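Local coordinates for protein cytolethal distending toxin subunit B (Escherichia coli, PDB 2F1N) that nicks DNA as the endonuclease subunit of a tripartite bacterial toxin, very probably causing the damage that arrests intoxicated cells at G2/M, at residues N22-S27 and S251-P256; A212-S217 and F255-S260; A148-N153 and D185-P190. All blocks are in the same frame, centred on the assembly; numbering follows the deposited sequence.

Contact 1 of 3, residues N22-S27 and S251-P256; sequences NLQGAS and SSDHFP
Ser252 and Asn22 meet through a hydroxyl and a carbonyl: Ser252 OG donates to Asn22 O at 2.8 Å. Ser252 OG itself accepts from the backbone N of His254, which closes an ST turn, and a serine suits the place because one small hydroxyl can both give and take. Asn22 answers with an Asx turn of its own, its OD1 accepting in the carbonyl plane from Gln24 N at 3.0 Å. With CG anti to the backbone N (chi1 175°), the Asn22 amide lies over one face of the His254 imidazole, the two planes 11° apart; Asn22 CB adds a CH-pi contact 4.1 Å from the ring centroid. ND2 of Asn22, over the ring face, donates to Asp185 and Glu55, while His254 ND1 pairs with Asp222. This His-Asp pair beside acidic and amide groups resembles the active site of DNase I-like nucleases.

Gln24 is long enough to span the gap. Its OE1 takes the N-H of Asp253 at 2.8 Å in a nearly straight bond (169°), although the donor stands above the carbonyl plane. Its NE2 comes to the edge of the imidazole, where a water bonded to His254 NE2 at 3.1 Å also receives a weak bond from the amide. A second water joins Asn22 N to Phe255 O.

Strand 18-25 lies between strand 50-56, which pairs with Leu23 and Gly25, and the loop that leads into strand 257-261; Lys33 of helix 31-42 binds the carbonyls of both Leu23 and Ser251.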
ATOM      1  N   ASN A  22      -5.903   5.771  -3.147  1.00 10.33           N
ATOM      2  CA  ASN A  22      -5.223   6.891  -3.761  1.00 11.61           C
ATOM      3  C   ASN A  22      -6.099   8.100  -3.431  1.00 12.06           C
ATOM      4  O   ASN A  22      -7.237   8.214  -3.911  1.00 12.39           O
ATOM      5  CB  ASN A  22      -5.149   6.650  -5.281  1.00 11.39           C
ATOM      6  CG  ASN A  22      -4.549   7.814  -6.063  1.00 14.48           C
ATOM      7  OD1 ASN A  22      -4.569   8.938  -5.617  1.00 12.49           O
ATOM      8  ND2 ASN A  22      -4.043   7.533  -7.258  1.00 13.32           N
ATOM      9  N   LEU A  23      -5.606   8.957  -2.555  1.00 12.57           N
ATOM     10  CA  LEU A  23      -6.471  10.010  -2.058  1.00 14.16           C
ATOM     11  C   LEU A  23      -6.355  11.290  -2.866  1.00 13.74           C
ATOM     12  O   LEU A  23      -7.067  12.266  -2.548  1.00 14.15           O
ATOM     13  CB  LEU A  23      -6.333  10.209  -0.551  1.00 16.37           C
ATOM     14  CG  LEU A  23      -5.045  10.624   0.132  1.00 16.56           C
ATOM     15  CD1 LEU A  23      -4.855  12.142  -0.052  1.00 17.86           C
ATOM     16  CD2 LEU A  23      -5.070  10.289   1.602  1.00 20.20           C
ATOM     17  N   GLN A  24      -5.535  11.268  -3.922  1.00 14.00           N
ATOM     18  CA  GLN A  24      -5.444  12.388  -4.868  1.00 14.59           C
ATOM     19  C   GLN A  24      -5.227  13.687  -4.109  1.00 16.43           C
ATOM     20  O   GLN A  24      -5.928  14.696  -4.348  1.00 16.67           O
ATOM     21  CB  GLN A  24      -6.703  12.439  -5.739  1.00 16.09           C
ATOM     22  CG  GLN A  24      -6.711  11.332  -6.778  1.00 17.75           C
ATOM     23  CD  GLN A  24      -7.747  11.585  -7.907  1.00 20.91           C
ATOM     24  OE1 GLN A  24      -8.842  12.097  -7.653  1.00 20.74           O
ATOM     25  NE2 GLN A  24      -7.369  11.270  -9.136  1.00 19.15           N
ATOM     26  N   GLY A  25      -4.223  13.646  -3.225  1.00 15.42           N
ATOM     27  CA  GLY A  25      -3.949  14.706  -2.291  1.00 18.73           C
ATOM     28  C   GLY A  25      -2.803  15.536  -2.830  1.00 20.37           C
ATOM     29  O   GLY A  25      -2.061  15.117  -3.725  1.00 20.69           O
ATOM     30  N   ALA A  26      -2.635  16.699  -2.212  1.00 21.63           N
ATOM     31  CA  ALA A  26      -1.581  17.636  -2.564  1.00 22.76           C
ATOM     32  C   ALA A  26      -1.036  18.083  -1.228  1.00 23.29           C
ATOM     33  O   ALA A  26      -1.802  18.192  -0.261  1.00 22.97           O
ATOM     34  CB  ALA A  26      -2.179  18.841  -3.289  1.00 23.04           C
ATOM     35  N   SER A  27       0.263  18.347  -1.174  1.00 24.78           N
ATOM     36  CA  SER A  27       0.921  18.620   0.119  1.00 25.88           C
ATOM     37  C   SER A  27       0.319  19.783   0.915  1.00 25.60           C
ATOM     38  O   SER A  27       0.304  19.770   2.134  1.00 25.31           O
ATOM     39  CB  SER A  27       2.443  18.751  -0.030  1.00 25.68           C
ATOM     40  OG  SER A  27       2.799  19.342  -1.273  1.00 32.00           O
ATOM     41  N   SER A 251     -13.243  14.198  -2.039  1.00 36.12           N
ATOM     42  CA  SER A 251     -12.604  14.847  -3.150  1.00 34.11           C
ATOM     43  C   SER A 251     -11.519  13.944  -3.762  1.00 31.08           C
ATOM     44  O   SER A 251     -10.458  14.448  -4.145  1.00 30.49           O
ATOM     45  CB  SER A 251     -12.012  16.175  -2.646  1.00 35.06           C
ATOM     46  OG  SER A 251     -11.946  17.124  -3.693  1.00 39.40           O
ATOM     47  N   SER A 252     -11.770  12.620  -3.820  1.00 28.08           N
ATOM     48  CA  SER A 252     -10.936  11.704  -4.642  1.00 23.34           C
ATOM     49  C   SER A 252     -11.753  10.906  -5.660  1.00 21.63           C
ATOM     50  O   SER A 252     -12.834  10.386  -5.340  1.00 21.12           O
ATOM     51  CB  SER A 252     -10.124  10.665  -3.817  1.00 22.47           C
ATOM     52  OG  SER A 252      -9.232   9.980  -4.725  1.00 16.86           O
ATOM     53  N   ASP A 253     -11.196  10.749  -6.853  1.00 20.99           N
ATOM     54  CA  ASP A 253     -11.867   9.980  -7.891  1.00 20.86           C
ATOM     55  C   ASP A 253     -11.605   8.485  -7.716  1.00 19.19           C
ATOM     56  O   ASP A 253     -12.177   7.682  -8.443  1.00 19.50           O
ATOM     57  CB  ASP A 253     -11.425  10.430  -9.281  1.00 22.68           C
ATOM     58  CG  ASP A 253     -11.831  11.870  -9.586  1.00 24.99           C
ATOM     59  OD1 ASP A 253     -12.763  12.402  -8.963  1.00 29.06           O
ATOM     60  OD2 ASP A 253     -11.284  12.521 -10.488  1.00 34.80           O
ATOM     61  N   HIS A 254     -10.750   8.124  -6.745  1.00 16.14           N
ATOM     62  CA  HIS A 254     -10.518   6.709  -6.405  1.00 15.38           C
ATOM     63  C   HIS A 254     -11.203   6.326  -5.121  1.00 15.86           C
ATOM     64  O   HIS A 254     -11.285   7.111  -4.164  1.00 15.57           O
ATOM     65  CB  HIS A 254      -8.999   6.434  -6.260  1.00 14.40           C
ATOM     66  CG  HIS A 254      -8.246   6.572  -7.547  1.00 15.73           C
ATOM     67  ND1 HIS A 254      -7.818   5.486  -8.275  1.00 13.64           N
ATOM     68  CD2 HIS A 254      -7.853   7.673  -8.241  1.00 18.26           C
ATOM     69  CE1 HIS A 254      -7.170   5.908  -9.348  1.00 18.56           C
ATOM     70  NE2 HIS A 254      -7.185   7.234  -9.353  1.00 16.74           N
ATOM     71  N   PHE A 255     -11.680   5.094  -5.073  1.00 15.20           N
ATOM     72  CA  PHE A 255     -12.358   4.593  -3.894  1.00 15.30           C
ATOM     73  C   PHE A 255     -11.378   3.706  -3.156  1.00 14.56           C
ATOM     74  O   PHE A 255     -10.563   3.054  -3.804  1.00 14.08           O
ATOM     75  CB  PHE A 255     -13.513   3.718  -4.337  1.00 15.41           C
ATOM     76  CG  PHE A 255     -14.358   4.310  -5.442  1.00 17.66           C
ATOM     77  CD1 PHE A 255     -14.721   5.656  -5.444  1.00 22.61           C
ATOM     78  CD2 PHE A 255     -14.786   3.494  -6.485  1.00 21.23           C
ATOM     79  CE1 PHE A 255     -15.484   6.189  -6.487  1.00 26.41           C
ATOM     80  CE2 PHE A 255     -15.554   4.020  -7.538  1.00 24.66           C
ATOM     81  CZ  PHE A 255     -15.912   5.356  -7.531  1.00 23.90           C
ATOM     82  N   PRO A 256     -11.456   3.683  -1.830  1.00 14.74           N
ATOM     83  CA  PRO A 256     -10.645   2.767  -1.020  1.00 12.94           C
ATOM     84  C   PRO A 256     -11.082   1.364  -1.288  1.00 13.23           C
ATOM     85  O   PRO A 256     -12.308   1.072  -1.469  1.00 11.91           O
ATOM     86  CB  PRO A 256     -11.006   3.106   0.438  1.00 14.31           C
ATOM     87  CG  PRO A 256     -11.831   4.317   0.378  1.00 17.67           C
ATOM     88  CD  PRO A 256     -12.332   4.545  -1.013  1.00 15.53           C
TER
HETATM   89  O   HOH W   1      -7.943   3.799  -4.225  1.00 13.91           O
HETATM   90  O   HOH W   2      -5.471   9.176 -11.039  1.00 35.84           O

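Contact 2 of 3, residues A212-S217 and F255-S260; sequences AATQTS and FPVGVS
The Phe255 ring has Gln215 CA over one face, 4.0 Å above the plane and displaced toward the rim, while Ala213 O lies in plane at the edge, 3.5 Å from Phe255 CD2. That placing suits a phenyl group: its rim hydrogens carry a slight positive charge and can face a carbonyl oxygen. Thr216 CG2 comes in obliquely near Phe255 CE1, so the ring rests against the backbone bend of residues 213-216. It reaches that bend because CG stands anti to its own carbonyl carbon (chi1 -46°).

One backbone bond holds Phe255 at its root. Phe255 N donates to Thr214 O at 2.9 Å, with an N-H...O angle of 165°. Thr214 also serves two environments. Its methyl CG2 meets Val257 CG2 at 3.7 Å, the two side chains crossing at about a right angle, and both touch Ile241 of the adjoining strand 237-241. Its hydroxyl instead bonds to Asp222 and to Leu221 N. A beta-branched threonine can supply both, and valine suits the buried start of strand 257-261.

In chemical terms, a ring laid on backbone peptides and one methyl pair surround a single direct hydrogen bond between the segments. Since Asp222 also binds His254, the Thr214 hydroxyl is a second-shell group that probably helps orient the carboxylate toward the imidazole.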
ATOM      1  N   ALA A 212     -15.840  -4.528  -8.853  1.00 20.02           N
ATOM      2  CA  ALA A 212     -16.312  -3.225  -9.276  1.00 18.56           C
ATOM      3  C   ALA A 212     -15.178  -2.321  -9.693  1.00 18.56           C
ATOM      4  O   ALA A 212     -14.017  -2.633  -9.417  1.00 17.63           O
ATOM      5  CB  ALA A 212     -17.121  -2.592  -8.135  1.00 19.52           C
ATOM      6  N   ALA A 213     -15.526  -1.196 -10.330  1.00 17.00           N
ATOM      7  CA  ALA A 213     -14.584  -0.171 -10.661  1.00 16.98           C
ATOM      8  C   ALA A 213     -14.075   0.495  -9.387  1.00 16.73           C
ATOM      9  O   ALA A 213     -14.807   0.528  -8.357  1.00 17.44           O
ATOM     10  CB  ALA A 213     -15.240   0.855 -11.521  1.00 18.52           C
ATOM     11  N   THR A 214     -12.840   0.991  -9.454  1.00 14.98           N
ATOM     12  CA  THR A 214     -12.217   1.601  -8.268  1.00 14.43           C
ATOM     13  C   THR A 214     -11.992   3.080  -8.489  1.00 15.58           C
ATOM     14  O   THR A 214     -11.452   3.777  -7.616  1.00 16.49           O
ATOM     15  CB  THR A 214     -10.852   0.945  -7.883  1.00 14.47           C
ATOM     16  OG1 THR A 214      -9.896   1.196  -8.914  1.00 13.45           O
ATOM     17  CG2 THR A 214     -10.954  -0.536  -7.774  1.00 14.60           C
ATOM     18  N   GLN A 215     -12.420   3.557  -9.644  1.00 16.11           N
ATOM     19  CA  GLN A 215     -12.399   4.971  -9.909  1.00 18.19           C
ATOM     20  C   GLN A 215     -13.611   5.381 -10.730  1.00 18.30           C
ATOM     21  O   GLN A 215     -14.433   4.546 -11.110  1.00 17.90           O
ATOM     22  CB  GLN A 215     -11.053   5.493 -10.470  1.00 18.09           C
ATOM     23  CG  GLN A 215     -10.460   4.767 -11.662  1.00 21.90           C
ATOM     24  CD  GLN A 215      -9.711   5.762 -12.591  1.00 29.39           C
ATOM     25  OE1 GLN A 215      -8.867   6.570 -12.144  1.00 36.91           O
ATOM     26  NE2 GLN A 215     -10.021   5.715 -13.848  1.00 22.40           N
ATOM     27  N   THR A 216     -13.756   6.676 -10.935  1.00 20.07           N
ATOM     28  CA  THR A 216     -15.037   7.179 -11.455  1.00 22.17           C
ATOM     29  C   THR A 216     -15.178   6.953 -12.959  1.00 23.28           C
ATOM     30  O   THR A 216     -16.190   7.370 -13.567  1.00 24.67           O
ATOM     31  CB  THR A 216     -15.159   8.686 -11.169  1.00 22.10           C
ATOM     32  OG1 THR A 216     -13.947   9.316 -11.554  1.00 21.60           O
ATOM     33  CG2 THR A 216     -15.249   8.954  -9.660  1.00 22.91           C
ATOM     34  N   SER A 217     -14.162   6.367 -13.583  1.00 23.21           N
ATOM     35  CA  SER A 217     -14.167   6.185 -15.036  1.00 24.84           C
ATOM     36  C   SER A 217     -14.438   4.709 -15.368  1.00 23.68           C
ATOM     37  O   SER A 217     -14.187   4.252 -16.487  1.00 23.90           O
ATOM     38  CB  SER A 217     -12.844   6.667 -15.623  1.00 26.42           C
ATOM     39  OG  SER A 217     -12.857   8.090 -15.763  1.00 32.72           O
ATOM     40  N   PHE A 255     -11.680   5.094  -5.073  1.00 15.20           N
ATOM     41  CA  PHE A 255     -12.358   4.593  -3.894  1.00 15.30           C
ATOM     42  C   PHE A 255     -11.378   3.706  -3.156  1.00 14.56           C
ATOM     43  O   PHE A 255     -10.563   3.054  -3.804  1.00 14.08           O
ATOM     44  CB  PHE A 255     -13.513   3.718  -4.337  1.00 15.41           C
ATOM     45  CG  PHE A 255     -14.358   4.310  -5.442  1.00 17.66           C
ATOM     46  CD1 PHE A 255     -14.721   5.656  -5.444  1.00 22.61           C
ATOM     47  CD2 PHE A 255     -14.786   3.494  -6.485  1.00 21.23           C
ATOM     48  CE1 PHE A 255     -15.484   6.189  -6.487  1.00 26.41           C
ATOM     49  CE2 PHE A 255     -15.554   4.020  -7.538  1.00 24.66           C
ATOM     50  CZ  PHE A 255     -15.912   5.356  -7.531  1.00 23.90           C
ATOM     51  N   PRO A 256     -11.456   3.683  -1.830  1.00 14.74           N
ATOM     52  CA  PRO A 256     -10.645   2.767  -1.020  1.00 12.94           C
ATOM     53  C   PRO A 256     -11.082   1.364  -1.288  1.00 13.23           C
ATOM     54  O   PRO A 256     -12.308   1.072  -1.469  1.00 11.91           O
ATOM     55  CB  PRO A 256     -11.006   3.106   0.438  1.00 14.31           C
ATOM     56  CG  PRO A 256     -11.831   4.317   0.378  1.00 17.67           C
ATOM     57  CD  PRO A 256     -12.332   4.545  -1.013  1.00 15.53           C
ATOM     58  N   VAL A 257     -10.083   0.487  -1.288  1.00 12.04           N
ATOM     59  CA  VAL A 257     -10.318  -0.927  -1.619  1.00 13.33           C
ATOM     60  C   VAL A 257      -9.775  -1.736  -0.494  1.00 13.70           C
ATOM     61  O   VAL A 257      -8.586  -1.562  -0.134  1.00 12.79           O
ATOM     62  CB  VAL A 257      -9.646  -1.316  -2.962  1.00 13.81           C
ATOM     63  CG1 VAL A 257      -9.763  -2.837  -3.214  1.00 12.71           C
ATOM     64  CG2 VAL A 257     -10.342  -0.569  -4.121  1.00 13.19           C
ATOM     65  N   GLY A 258     -10.616  -2.613   0.088  1.00 11.53           N
ATOM     66  CA  GLY A 258     -10.215  -3.387   1.241  1.00 13.25           C
ATOM     67  C   GLY A 258      -9.947  -4.842   0.853  1.00 13.50           C
ATOM     68  O   GLY A 258     -10.591  -5.374  -0.061  1.00 15.17           O
ATOM     69  N   VAL A 259      -9.006  -5.459   1.556  1.00 13.07           N
ATOM     70  CA  VAL A 259      -8.636  -6.853   1.354  1.00 13.94           C
ATOM     71  C   VAL A 259      -8.661  -7.578   2.682  1.00 15.53           C
ATOM     72  O   VAL A 259      -8.019  -7.134   3.649  1.00 15.07           O
ATOM     73  CB  VAL A 259      -7.200  -6.939   0.727  1.00 14.66           C
ATOM     74  CG1 VAL A 259      -6.751  -8.383   0.579  1.00 14.66           C
ATOM     75  CG2 VAL A 259      -7.236  -6.252  -0.610  1.00 15.00           C
ATOM     76  N   SER A 260      -9.334  -8.727   2.717  1.00 16.42           N
ATOM     77  CA  SER A 260      -9.330  -9.582   3.882  1.00 19.63           C
ATOM     78  C   SER A 260      -9.921 -10.949   3.562  1.00 22.05           C
ATOM     79  O   SER A 260     -10.337 -11.207   2.428  1.00 21.01           O
ATOM     80  CB  SER A 260     -10.114  -8.982   5.053  1.00 19.76           C
ATOM     81  OG  SER A 260     -11.436  -8.717   4.673  1.00 21.58           O
TER

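Contact 3 of 3, residues A148-N153 and D185-P190; sequences AIAMRN and DFNREP
Ala148 N and Asp185 O form the shortest polar bond here, 2.9 Å, between two loops at the ends of neighbouring parallel strands, 141-147 and 179-183, in one sheet of the DNase I-like fold. It extends the pairing of these strands by one more bond. Just beyond it, Asn187 ND2 donates to Ala148 O at 3.0 Å. That bond is straight at the hydrogen (169°), and the oxygen lies in the plane of the Asn187 amide, yet the donor stands above the plane of the carbonyl. Both backbone polar groups of Ala148 are thereby held, the N-H by backbone and the C=O by a side chain.

Small residues suit the alanine positions. Ala148 CB packs on Phe186 O at 3.3 Å and reaches Ala156 and Leu159 of helix 156-168, while Ala150 CB lies 3.6 Å from Asn187 ND2, so the methyl borders the amide. Asn187 has a left-handed backbone conformation, which asparagine tolerates well, and its N donates a weak bond to Asp185 OD1.

Arg188, which belongs to the nuclear localization signal, turns its long side chain back toward the first loop. Its NE binds Asn154 and NH1 makes a salt bridge with Asp192, so its charge is probably balanced in part by that carboxylate. Across the contact its chain bends at chi3 (73°), which brings NH2 to within 3.7 Å of Asn153 C.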
ATOM      1  N   ALA A 148       1.842   3.026  -9.843  1.00 10.42           N
ATOM      2  CA  ALA A 148       2.416   2.880 -11.175  1.00 10.62           C
ATOM      3  C   ALA A 148       2.047   4.088 -12.011  1.00 11.86           C
ATOM      4  O   ALA A 148       1.107   4.776 -11.673  1.00 10.70           O
ATOM      5  CB  ALA A 148       1.897   1.578 -11.830  1.00 11.66           C
ATOM      6  N   ILE A 149       2.797   4.327 -13.093  1.00 12.77           N
ATOM      7  CA  ILE A 149       2.608   5.541 -13.902  1.00 13.91           C
ATOM      8  C   ILE A 149       1.335   5.432 -14.698  1.00 14.68           C
ATOM      9  O   ILE A 149       1.002   4.348 -15.203  1.00 14.62           O
ATOM     10  CB  ILE A 149       3.799   5.721 -14.840  1.00 12.71           C
ATOM     11  CG1 ILE A 149       5.093   5.914 -14.045  1.00 13.42           C
ATOM     12  CG2 ILE A 149       3.539   6.980 -15.814  1.00 16.64           C
ATOM     13  CD1 ILE A 149       6.355   5.634 -14.912  1.00 18.22           C
ATOM     14  N   ALA A 150       0.599   6.552 -14.811  1.00 15.26           N
ATOM     15  CA  ALA A 150      -0.600   6.526 -15.631  1.00 17.24           C
ATOM     16  C   ALA A 150      -0.150   6.774 -17.073  1.00 18.94           C
ATOM     17  O   ALA A 150      -0.037   7.913 -17.556  1.00 20.18           O
ATOM     18  CB  ALA A 150      -1.623   7.583 -15.160  1.00 17.03           C
ATOM     19  N   MET A 151       0.183   5.694 -17.742  1.00 19.35           N
ATOM     20  CA  MET A 151       0.644   5.761 -19.138  1.00 20.34           C
ATOM     21  C   MET A 151       0.332   4.431 -19.747  1.00 21.72           C
ATOM     22  O   MET A 151       0.084   3.456 -19.034  1.00 20.35           O
ATOM     23  CB  MET A 151       2.166   6.011 -19.235  1.00 21.20           C
ATOM     24  CG  MET A 151       3.043   4.836 -18.790  1.00 20.26           C
ATOM     25  SD  MET A 151       4.751   5.253 -18.658  1.00 26.40           S
ATOM     26  CE  MET A 151       5.180   5.173 -20.468  1.00 27.79           C
ATOM     27  N   ARG A 152       0.358   4.379 -21.077  1.00 22.48           N
ATOM     28  CA  ARG A 152       0.244   3.093 -21.729  1.00 23.42           C
ATOM     29  C   ARG A 152       1.480   2.271 -21.483  1.00 21.50           C
ATOM     30  O   ARG A 152       2.588   2.807 -21.392  1.00 23.25           O
ATOM     31  CB  ARG A 152      -0.042   3.264 -23.226  1.00 23.09           C
ATOM     32  CG  ARG A 152      -1.398   3.933 -23.522  1.00 27.47           C
ATOM     33  CD  ARG A 152      -2.611   3.240 -22.956  1.00 37.40           C
ATOM     34  NE  ARG A 152      -3.827   4.023 -23.219  1.00 42.35           N
ATOM     35  CZ  ARG A 152      -4.908   3.562 -23.846  1.00 45.21           C
ATOM     36  NH1 ARG A 152      -4.947   2.304 -24.281  1.00 42.63           N
ATOM     37  NH2 ARG A 152      -5.949   4.368 -24.043  1.00 46.40           N
ATOM     38  N   ASN A 153       1.261   0.969 -21.360  1.00 21.68           N
ATOM     39  CA  ASN A 153       2.349   0.017 -21.179  1.00 21.97           C
ATOM     40  C   ASN A 153       3.330   0.504 -20.070  1.00 20.06           C
ATOM     41  O   ASN A 153       4.523   0.825 -20.266  1.00 20.30           O
ATOM     42  CB  ASN A 153       2.954  -0.304 -22.563  1.00 23.72           C
ATOM     43  CG  ASN A 153       1.943  -1.072 -23.464  1.00 26.22           C
ATOM     44  OD1 ASN A 153       1.689  -2.266 -23.238  1.00 31.61           O
ATOM     45  ND2 ASN A 153       1.332  -0.380 -24.451  1.00 27.30           N
ATOM     46  N   ASP A 185      -2.266   1.596  -6.630  1.00 12.00           N
ATOM     47  CA  ASP A 185      -2.862   2.006  -7.882  1.00 11.25           C
ATOM     48  C   ASP A 185      -1.906   1.560  -8.966  1.00 11.28           C
ATOM     49  O   ASP A 185      -0.854   2.167  -9.230  1.00 11.22           O
ATOM     50  CB  ASP A 185      -3.065   3.538  -7.876  1.00 12.94           C
ATOM     51  CG  ASP A 185      -3.650   4.062  -9.156  1.00 14.17           C
ATOM     52  OD1 ASP A 185      -3.866   3.292 -10.154  1.00 12.52           O
ATOM     53  OD2 ASP A 185      -3.870   5.294  -9.255  1.00 13.84           O
ATOM     54  N   PHE A 186      -2.299   0.477  -9.621  1.00 11.10           N
ATOM     55  CA  PHE A 186      -1.453  -0.107 -10.655  1.00 11.08           C
ATOM     56  C   PHE A 186      -1.661   0.514 -12.022  1.00 11.90           C
ATOM     57  O   PHE A 186      -0.897   0.259 -12.958  1.00 10.89           O
ATOM     58  CB  PHE A 186      -1.676  -1.618 -10.708  1.00 11.78           C
ATOM     59  CG  PHE A 186      -1.173  -2.331  -9.493  1.00 12.85           C
ATOM     60  CD1 PHE A 186       0.193  -2.620  -9.365  1.00 13.42           C
ATOM     61  CD2 PHE A 186      -2.044  -2.699  -8.464  1.00 13.65           C
ATOM     62  CE1 PHE A 186       0.673  -3.271  -8.196  1.00 14.13           C
ATOM     63  CE2 PHE A 186      -1.581  -3.373  -7.300  1.00 13.07           C
ATOM     64  CZ  PHE A 186      -0.220  -3.659  -7.185  1.00 12.91           C
ATOM     65  N   ASN A 187      -2.724   1.317 -12.145  1.00 12.37           N
ATOM     66  CA  ASN A 187      -2.981   2.082 -13.384  1.00 13.13           C
ATOM     67  C   ASN A 187      -3.093   1.223 -14.646  1.00 12.93           C
ATOM     68  O   ASN A 187      -2.873   1.708 -15.751  1.00 13.49           O
ATOM     69  CB  ASN A 187      -1.950   3.225 -13.576  1.00 12.78           C
ATOM     70  CG  ASN A 187      -2.502   4.569 -13.149  1.00 12.40           C
ATOM     71  OD1 ASN A 187      -3.664   4.914 -13.464  1.00 12.53           O
ATOM     72  ND2 ASN A 187      -1.721   5.326 -12.411  1.00 12.90           N
ATOM     73  N   ARG A 188      -3.497  -0.028 -14.445  1.00 12.29           N
ATOM     74  CA  ARG A 188      -3.929  -0.981 -15.485  1.00 12.62           C
ATOM     75  C   ARG A 188      -4.843  -1.990 -14.800  1.00 13.06           C
ATOM     76  O   ARG A 188      -4.780  -2.150 -13.569  1.00 13.47           O
ATOM     77  CB  ARG A 188      -2.729  -1.644 -16.176  1.00 11.75           C
ATOM     78  CG  ARG A 188      -1.864  -2.506 -15.260  1.00 12.64           C
ATOM     79  CD  ARG A 188      -0.902  -3.371 -16.126  1.00 12.85           C
ATOM     80  NE  ARG A 188       0.171  -2.603 -16.731  1.00 14.11           N
ATOM     81  CZ  ARG A 188       0.980  -3.087 -17.703  1.00 18.13           C
ATOM     82  NH1 ARG A 188       0.751  -4.306 -18.219  1.00 15.16           N
ATOM     83  NH2 ARG A 188       1.995  -2.375 -18.178  1.00 16.29           N
ATOM     84  N   GLU A 189      -5.705  -2.663 -15.587  1.00 13.24           N
ATOM     85  CA  GLU A 189      -6.685  -3.559 -15.037  1.00 15.73           C
ATOM     86  C   GLU A 189      -5.971  -4.855 -14.583  1.00 14.21           C
ATOM     87  O   GLU A 189      -4.900  -5.127 -15.045  1.00 14.00           O
ATOM     88  CB  GLU A 189      -7.783  -3.844 -16.103  1.00 17.28           C
ATOM     89  CG  GLU A 189      -9.183  -3.616 -15.589  1.00 25.38           C
ATOM     90  CD  GLU A 189      -9.663  -2.203 -15.779  1.00 30.59           C
ATOM     91  OE1 GLU A 189      -8.863  -1.342 -16.172  1.00 37.41           O
ATOM     92  OE2 GLU A 189     -10.872  -1.971 -15.566  1.00 38.44           O
ATOM     93  N   PRO A 190      -6.544  -5.587 -13.636  1.00 14.38           N
ATOM     94  CA  PRO A 190      -5.919  -6.803 -13.087  1.00 15.06           C
ATOM     95  C   PRO A 190      -5.440  -7.842 -14.130  1.00 15.89           C
ATOM     96  O   PRO A 190      -4.310  -8.320 -14.075  1.00 15.52           O
ATOM     97  CB  PRO A 190      -7.033  -7.366 -12.220  1.00 16.07           C
ATOM     98  CG  PRO A 190      -7.760  -6.192 -11.763  1.00 15.46           C
ATOM     99  CD  PRO A 190      -7.821  -5.294 -12.947  1.00 13.51           C
TER

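Overall arrangement
From the N terminus, the chain first runs through strand 18-25, whose end waits for a partner more than 220 residues later. Contact 3 comes next, closing a loop of 31 intervening residues, including helix 156-168, between the loops that leave two parallel strands of the six-stranded sheet. Contact 2 follows in series, joining the loop between strands 205-208 and 222-228 of that sheet to the start of strand 257-261 of the other. Contact 1 closes the largest loop, and contact 3 nests inside it; contacts 1 and 2 end on the same stretch and share Phe255 and Pro256. A side-chain hydrogen bond links contacts 1 and 3, whereas contacts 2 and 3 stay about 6 Å apart at their nearest atoms.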